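Local coordinates for Mll3558 protein (Mesorhizobium loti, PDB 3RD6) that is of unknown function but belongs to the AHA1 family, whose helix-grip fold probably encloses a pocket between its antiparallel sheet and long C-terminal helix, at residues 48-51 / 57-60; 21-26 / 112-117; 89-94 / 132-137. All blocks are in the same frame, centred on the assembly; numbering follows the deposited sequence.

Overall arrangement
All three contacts reach the same antiparallel sheet. Contact 1 pairs an outermost strand, 47-50, with strand 57-62; contact 2 lays helix 20-28 against strand 113-125 toward the other edge; contact 3 bridges strand 84-93 to helix 131-148. The centres of contacts 1 and 2 lie about 22 Å apart, about 16 Å separates the centres of contacts 1 and 3, and those of contacts 2 and 3 are about 24 Å apart, on opposite sides of the chain's centre. None touches another: nearest atoms stay about 7 Å apart from contact 1 to either partner and about 11 Å between contacts 2 and 3. Together they sample sheet pairing and helix packing in a Bet v 1-like fold.

Contact 1 (48-51 / 57-60); sequences FSFD and GEVS
Glu58 crosses two phenylalanine side chains of the facing strand, Phe48 and Phe50, at a slant and meets each with a different carboxylate oxygen. OE2 lies near the plane of the Phe48 ring at its edge, 3.7 Å from Phe48 CE1, while Glu58 OE1 meets the Phe50 edge in plane, 3.6 Å from Phe50 CE1. The carboxylate is turned 58° against the first ring and 44° against the second, which excludes flat stacking on either. An extended chain, with CG anti to the backbone N, carries the acid group out beside both rings. OE2 has a salt bridge to Arg37, outside the hairpin, so the ring edges are probably secondary partners. Ser60 presents OG to the same CD1-CE1 side of the Phe48 ring edge, also in plane.

On the reverse face Ser49 and Val59 sit side by side, their CB atoms 4.0 Å apart; Ser49 OG is hydrogen-bonded to Glu47. The backbones of these two form a hydrogen-bonded pair, with Ser49 N to Val59 O and Val59 N to Ser49 O both at 2.8 Å. Asp51 N continues the ladder to Gly57 O at 2.9 Å. Beyond it, a water accepts from Gly57 N and donates to Asp51 OD2, which also holds a salt bridge to Arg53.

Strand directions 171° apart, alternating bridge types and the short connection, residues 51-56, identify an antiparallel beta hairpin, with 47-50 an outermost strand of the sheet within the chain and the phenylalanine face packed against helix 30-36.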
# COMPACT_ATOMS: atom_id res chain seq x y z
N PHE A 48 -6.64 11.61 -15.43
CA PHE A 48 -7.30 10.92 -14.34
C PHE A 48 -7.90 9.61 -14.79
O PHE A 48 -9.00 9.57 -15.34
CB PHE A 48 -8.39 11.79 -13.71
CG PHE A 48 -8.96 11.22 -12.43
CD1 PHE A 48 -8.14 11.05 -11.32
CD2 PHE A 48 -10.27 10.78 -12.37
CE1 PHE A 48 -8.62 10.44 -10.16
CE2 PHE A 48 -10.77 10.17 -11.21
CZ PHE A 48 -9.94 10.00 -10.11
N SER A 49 -7.15 8.53 -14.57
CA SER A 49 -7.58 7.19 -14.92
C SER A 49 -8.12 6.61 -13.63
O SER A 49 -7.43 6.59 -12.62
CB SER A 49 -6.40 6.36 -15.40
OG SER A 49 -5.70 7.02 -16.45
N PHE A 50 -9.36 6.16 -13.65
CA PHE A 50 -9.96 5.59 -12.45
C PHE A 50 -10.63 4.27 -12.83
O PHE A 50 -11.62 4.25 -13.56
CB PHE A 50 -11.01 6.56 -11.90
CG PHE A 50 -11.56 6.19 -10.55
CD1 PHE A 50 -10.81 6.40 -9.41
CD2 PHE A 50 -12.85 5.70 -10.42
CE1 PHE A 50 -11.34 6.13 -8.16
CE2 PHE A 50 -13.38 5.43 -9.17
CZ PHE A 50 -12.62 5.65 -8.04
N ASP A 51 -10.06 3.16 -12.36
CA ASP A 51 -10.62 1.85 -12.64
C ASP A 51 -10.95 1.21 -11.30
O ASP A 51 -10.12 0.53 -10.70
CB ASP A 51 -9.60 1.00 -13.41
CG ASP A 51 -10.11 -0.41 -13.69
OD1 ASP A 51 -11.27 -0.73 -13.29
OD2 ASP A 51 -9.34 -1.20 -14.30
N GLY A 57 -6.54 0.31 -10.92
CA GLY A 57 -5.88 1.45 -10.32
C GLY A 57 -6.37 2.81 -10.74
O GLY A 57 -7.32 2.94 -11.51
N GLU A 58 -5.69 3.81 -10.21
CA GLU A 58 -5.99 5.21 -10.45
C GLU A 58 -4.70 5.91 -10.86
O GLU A 58 -3.62 5.47 -10.50
CB GLU A 58 -6.53 5.81 -9.16
CG GLU A 58 -6.91 7.27 -9.18
CD GLU A 58 -7.29 7.79 -7.81
OE1 GLU A 58 -8.09 7.14 -7.12
OE2 GLU A 58 -6.78 8.86 -7.41
N VAL A 59 -4.82 6.96 -11.66
CA VAL A 59 -3.66 7.73 -12.07
C VAL A 59 -4.12 9.16 -12.19
O VAL A 59 -5.11 9.45 -12.86
CB VAL A 59 -3.08 7.27 -13.40
CG1 VAL A 59 -1.92 8.19 -13.79
CG2 VAL A 59 -2.59 5.84 -13.28
N SER A 60 -3.43 10.06 -11.51
CA SER A 60 -3.81 11.45 -11.50
C SER A 60 -2.60 12.32 -11.79
O SER A 60 -1.55 12.14 -11.20
CB SER A 60 -4.37 11.83 -10.13
OG SER A 60 -5.43 10.98 -9.73
O HOH W 1 -6.54 -0.58 -13.90

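Contact 2 (21-26 / 112-117); sequences DRVFHA and DGTRLT
Val23 turns its CG1 anti to the backbone N (chi1 -175°), which sends the two methyls to different residues of the strand: CG2 to Thr114 and CG1 to Leu116. On Thr114 the hydroxyl OG1 takes the anti position (chi1 -176°), leaving CG2 between the backbone N and the carbonyl carbon, directed at the helix. The meeting is therefore methyl to methyl, Val23 CG2 to Thr114 CG2 at 3.2 Å, a separation that a 2.8 Å structure does not fix closely. Thr114 OG1 stays farther from the valine, 4.1 Å from Val23 CG2, so the threonine offers mainly its apolar branch.

The second methyl pair is Val23 CG1 with Leu116 CD1, an apolar contact at 4.1 Å. Because Thr114 and Leu116 are two apart on a strand, both project toward the helix, and one valine bridges the pair. In the helix-grip fold of the Bet v 1-like clan, short helices after the first strand pack on the sheet near the end of the long C-terminal helix; helix 20-28 takes that place here. Its backbone stands off from the strand, the nearest CA atoms being those of Val23 and Thr114 at 7.5 Å, so side chains alone make the junction.

All three residues are buried. Leu107 of strand 96-110 touches both Val23 and Leu116, while Leu142 of helix 131-148 packs on Leu116. Tyr16 of strand 5-16 borders Thr114 and Leu116, and Leu149 lies against Val23.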
# COMPACT_ATOMS: atom_id res chain seq x y z
N ASP A 21 -24.71 3.53 1.35
CA ASP A 21 -24.81 3.43 -0.11
C ASP A 21 -24.43 4.73 -0.80
O ASP A 21 -23.75 4.74 -1.82
CB ASP A 21 -26.24 3.03 -0.50
CG ASP A 21 -26.34 1.60 -0.99
OD1 ASP A 21 -25.90 1.33 -2.13
OD2 ASP A 21 -26.84 0.74 -0.23
N ARG A 22 -24.87 5.84 -0.21
CA ARG A 22 -24.59 7.16 -0.76
C ARG A 22 -23.12 7.53 -0.67
O ARG A 22 -22.51 7.90 -1.69
CB ARG A 22 -25.45 8.20 -0.06
N VAL A 23 -22.54 7.44 0.52
CA VAL A 23 -21.12 7.79 0.70
C VAL A 23 -20.18 6.84 -0.03
O VAL A 23 -19.16 7.25 -0.58
CB VAL A 23 -20.74 7.85 2.18
CG1 VAL A 23 -19.32 8.34 2.36
CG2 VAL A 23 -21.71 8.73 2.91
N PHE A 24 -20.51 5.55 -0.05
CA PHE A 24 -19.68 4.59 -0.75
C PHE A 24 -19.64 5.08 -2.18
O PHE A 24 -18.59 5.29 -2.74
CB PHE A 24 -20.30 3.20 -0.73
CG PHE A 24 -19.47 2.15 -1.44
CD1 PHE A 24 -18.31 1.65 -0.86
CD2 PHE A 24 -19.86 1.67 -2.69
CE1 PHE A 24 -17.56 0.67 -1.50
CE2 PHE A 24 -19.11 0.69 -3.33
CZ PHE A 24 -17.96 0.19 -2.74
N HIS A 25 -20.83 5.25 -2.75
CA HIS A 25 -20.98 5.71 -4.13
C HIS A 25 -20.02 6.84 -4.46
O HIS A 25 -19.35 6.82 -5.49
CB HIS A 25 -22.42 6.19 -4.36
CG HIS A 25 -22.70 6.57 -5.77
ND1 HIS A 25 -22.78 5.64 -6.79
CD2 HIS A 25 -22.88 7.78 -6.36
CE1 HIS A 25 -22.99 6.27 -7.94
NE2 HIS A 25 -23.05 7.57 -7.70
N ALA A 26 -19.95 7.83 -3.58
CA ALA A 26 -19.07 8.99 -3.78
C ALA A 26 -17.60 8.61 -3.96
O ALA A 26 -16.78 9.44 -4.36
CB ALA A 26 -19.23 9.97 -2.62
N ASP A 112 -28.81 6.13 11.26
CA ASP A 112 -29.44 6.65 10.07
C ASP A 112 -28.43 7.38 9.21
O ASP A 112 -28.74 7.85 8.11
N GLY A 113 -27.20 7.49 9.73
CA GLY A 113 -26.15 8.17 9.01
C GLY A 113 -25.00 7.24 8.65
O GLY A 113 -25.17 6.02 8.68
N THR A 114 -23.84 7.81 8.33
CA THR A 114 -22.69 7.00 7.98
C THR A 114 -21.41 7.38 8.73
O THR A 114 -21.04 8.56 8.80
CB THR A 114 -22.44 7.08 6.47
OG1 THR A 114 -21.36 6.21 6.12
CG2 THR A 114 -22.07 8.50 6.09
N ARG A 115 -20.74 6.38 9.30
CA ARG A 115 -19.50 6.60 10.03
C ARG A 115 -18.32 6.32 9.11
O ARG A 115 -18.15 5.19 8.64
CB ARG A 115 -19.44 5.69 11.26
CG ARG A 115 -18.27 5.98 12.20
CD ARG A 115 -18.41 7.33 12.85
NE ARG A 115 -17.25 7.66 13.68
CZ ARG A 115 -16.80 6.92 14.68
NH1 ARG A 115 -17.40 5.77 14.99
NH2 ARG A 115 -15.74 7.31 15.37
N LEU A 116 -17.52 7.34 8.85
CA LEU A 116 -16.37 7.18 7.96
C LEU A 116 -15.05 7.38 8.66
O LEU A 116 -14.71 8.48 9.06
CB LEU A 116 -16.46 8.15 6.78
CG LEU A 116 -15.28 8.20 5.80
CD1 LEU A 116 -15.77 8.53 4.41
CD2 LEU A 116 -14.26 9.23 6.25
N THR A 117 -14.32 6.28 8.80
CA THR A 117 -13.00 6.33 9.41
C THR A 117 -12.01 6.10 8.28
O THR A 117 -11.96 5.03 7.67
CB THR A 117 -12.85 5.28 10.54
OG1 THR A 117 -11.49 5.23 10.96
CG2 THR A 117 -13.30 3.92 10.08

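Contact 3 (89-94 / 132-137); sequences YRMAIG and KGREEG
Strand 89-93 and helix 132-137 keep their backbones well apart, the nearest CA atoms being those of Met91 and Arg134 at 10.7 Å, so long side chains must span the interval. Arg134 does so from the helix. With CG anti to the backbone N, its chain extends to bring CD to the phenol of Tyr89; the bend at chi3 (-60°) then turns the guanidinium toward Met91.

The bond to methionine is weak: Arg134 NH1 donates to Met91 SD at 3.0 Å, with an N-H...S angle of 140°. That length is doubtful, as is the equally close approach of Met91 CE to NH1. Met91 CE and Tyr89 OH both come at the guanidinium obliquely. Arg134 CD meets the phenol end of Tyr89, 3.0 Å from OH and near the plane of the ring at its edge, though the exact closeness is not well determined. The guanidinium and ring planes are 88° apart, almost perpendicular, which rules out a parallel stack between them. Tyr89 OH has its hydrogen-bond partner elsewhere, in Glu120.

Tyr89 and Met91, two residues apart, both point their side chains at the helix. Leu72 of strand 70-80 touches each of them, and Tyr89 also packs on Thr103 of strand 96-110. Arg134 rests on Met98 of strand 96-110 and on Glu120 and Phe124 of strand 113-125, linking the start of helix 131-148 to several strands across the sheet.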
# COMPACT_ATOMS: atom_id res chain seq x y z
N TYR A 89 -0.87 3.58 -2.66
CA TYR A 89 -0.59 4.59 -3.67
C TYR A 89 0.73 5.23 -3.39
O TYR A 89 1.26 5.13 -2.30
CB TYR A 89 -1.70 5.65 -3.72
CG TYR A 89 -1.67 6.69 -2.64
CD1 TYR A 89 -0.94 7.87 -2.81
CD2 TYR A 89 -2.36 6.51 -1.44
CE1 TYR A 89 -0.92 8.84 -1.81
CE2 TYR A 89 -2.33 7.48 -0.45
CZ TYR A 89 -1.61 8.64 -0.64
OH TYR A 89 -1.55 9.61 0.33
N ARG A 90 1.29 5.86 -4.41
CA ARG A 90 2.56 6.55 -4.28
C ARG A 90 2.36 7.92 -4.92
O ARG A 90 1.63 8.07 -5.90
CB ARG A 90 3.68 5.80 -4.98
CG ARG A 90 3.50 5.61 -6.46
CD ARG A 90 4.72 4.94 -7.04
NE ARG A 90 4.57 4.52 -8.43
CZ ARG A 90 3.67 3.66 -8.86
NH1 ARG A 90 2.82 3.09 -8.03
NH2 ARG A 90 3.64 3.36 -10.14
N MET A 91 2.99 8.92 -4.33
CA MET A 91 2.87 10.27 -4.82
C MET A 91 4.25 10.82 -5.14
O MET A 91 5.25 10.46 -4.50
CB MET A 91 2.20 11.13 -3.75
CG MET A 91 1.55 12.39 -4.27
SD MET A 91 0.93 13.38 -2.95
CE MET A 91 -0.56 12.52 -2.58
N ALA A 92 4.29 11.68 -6.15
CA ALA A 92 5.52 12.32 -6.57
C ALA A 92 5.22 13.67 -7.17
O ALA A 92 4.13 13.91 -7.70
CB ALA A 92 6.21 11.46 -7.61
N ILE A 93 6.18 14.58 -7.05
CA ILE A 93 6.06 15.91 -7.64
C ILE A 93 7.35 16.05 -8.43
O ILE A 93 8.44 16.05 -7.86
CB ILE A 93 5.91 17.04 -6.54
CG1 ILE A 93 5.78 18.40 -7.23
CG2 ILE A 93 7.08 17.00 -5.57
CD1 ILE A 93 5.46 19.53 -6.31
N GLY A 94 7.22 16.12 -9.76
CA GLY A 94 8.38 16.20 -10.61
C GLY A 94 8.94 14.79 -10.64
O GLY A 94 8.17 13.83 -10.75
N LYS A 132 2.11 15.51 7.93
CA LYS A 132 1.34 16.62 8.47
C LYS A 132 0.51 17.28 7.38
O LYS A 132 -0.73 17.39 7.51
CB LYS A 132 2.29 17.63 9.10
CG LYS A 132 3.14 17.06 10.25
CD LYS A 132 3.88 15.78 9.85
CE LYS A 132 4.79 15.25 10.96
NZ LYS A 132 4.09 15.09 12.26
N GLY A 133 1.19 17.70 6.31
CA GLY A 133 0.51 18.33 5.19
C GLY A 133 -0.50 17.44 4.48
O GLY A 133 -1.52 17.93 3.96
N ARG A 134 -0.24 16.14 4.45
CA ARG A 134 -1.13 15.19 3.79
C ARG A 134 -2.39 14.96 4.61
O ARG A 134 -3.48 14.84 4.04
CB ARG A 134 -0.43 13.86 3.52
CG ARG A 134 -1.11 13.04 2.44
CD ARG A 134 -0.48 11.67 2.24
NE ARG A 134 0.93 11.72 1.86
CZ ARG A 134 1.40 12.36 0.80
NH1 ARG A 134 0.58 13.02 0.01
NH2 ARG A 134 2.70 12.34 0.53
N GLU A 135 -2.28 14.90 5.94
CA GLU A 135 -3.50 14.70 6.73
C GLU A 135 -4.36 15.96 6.61
O GLU A 135 -5.58 15.88 6.58
CB GLU A 135 -3.20 14.46 8.20
CG GLU A 135 -4.47 14.08 8.97
CD GLU A 135 -4.34 14.23 10.47
OE1 GLU A 135 -3.26 13.90 11.04
OE2 GLU A 135 -5.33 14.68 11.09
N GLU A 136 -3.70 17.12 6.56
CA GLU A 136 -4.38 18.40 6.46
C GLU A 136 -5.27 18.42 5.22
O GLU A 136 -6.44 18.80 5.29
CB GLU A 136 -3.35 19.52 6.38
CG GLU A 136 -3.91 20.92 6.65
CD GLU A 136 -2.83 21.98 6.71
OE1 GLU A 136 -1.88 21.83 7.51
OE2 GLU A 136 -2.93 22.97 5.96
N GLY A 137 -4.71 17.99 4.09
CA GLY A 137 -5.46 17.97 2.85
C GLY A 137 -6.61 16.98 2.83
O GLY A 137 -7.72 17.31 2.39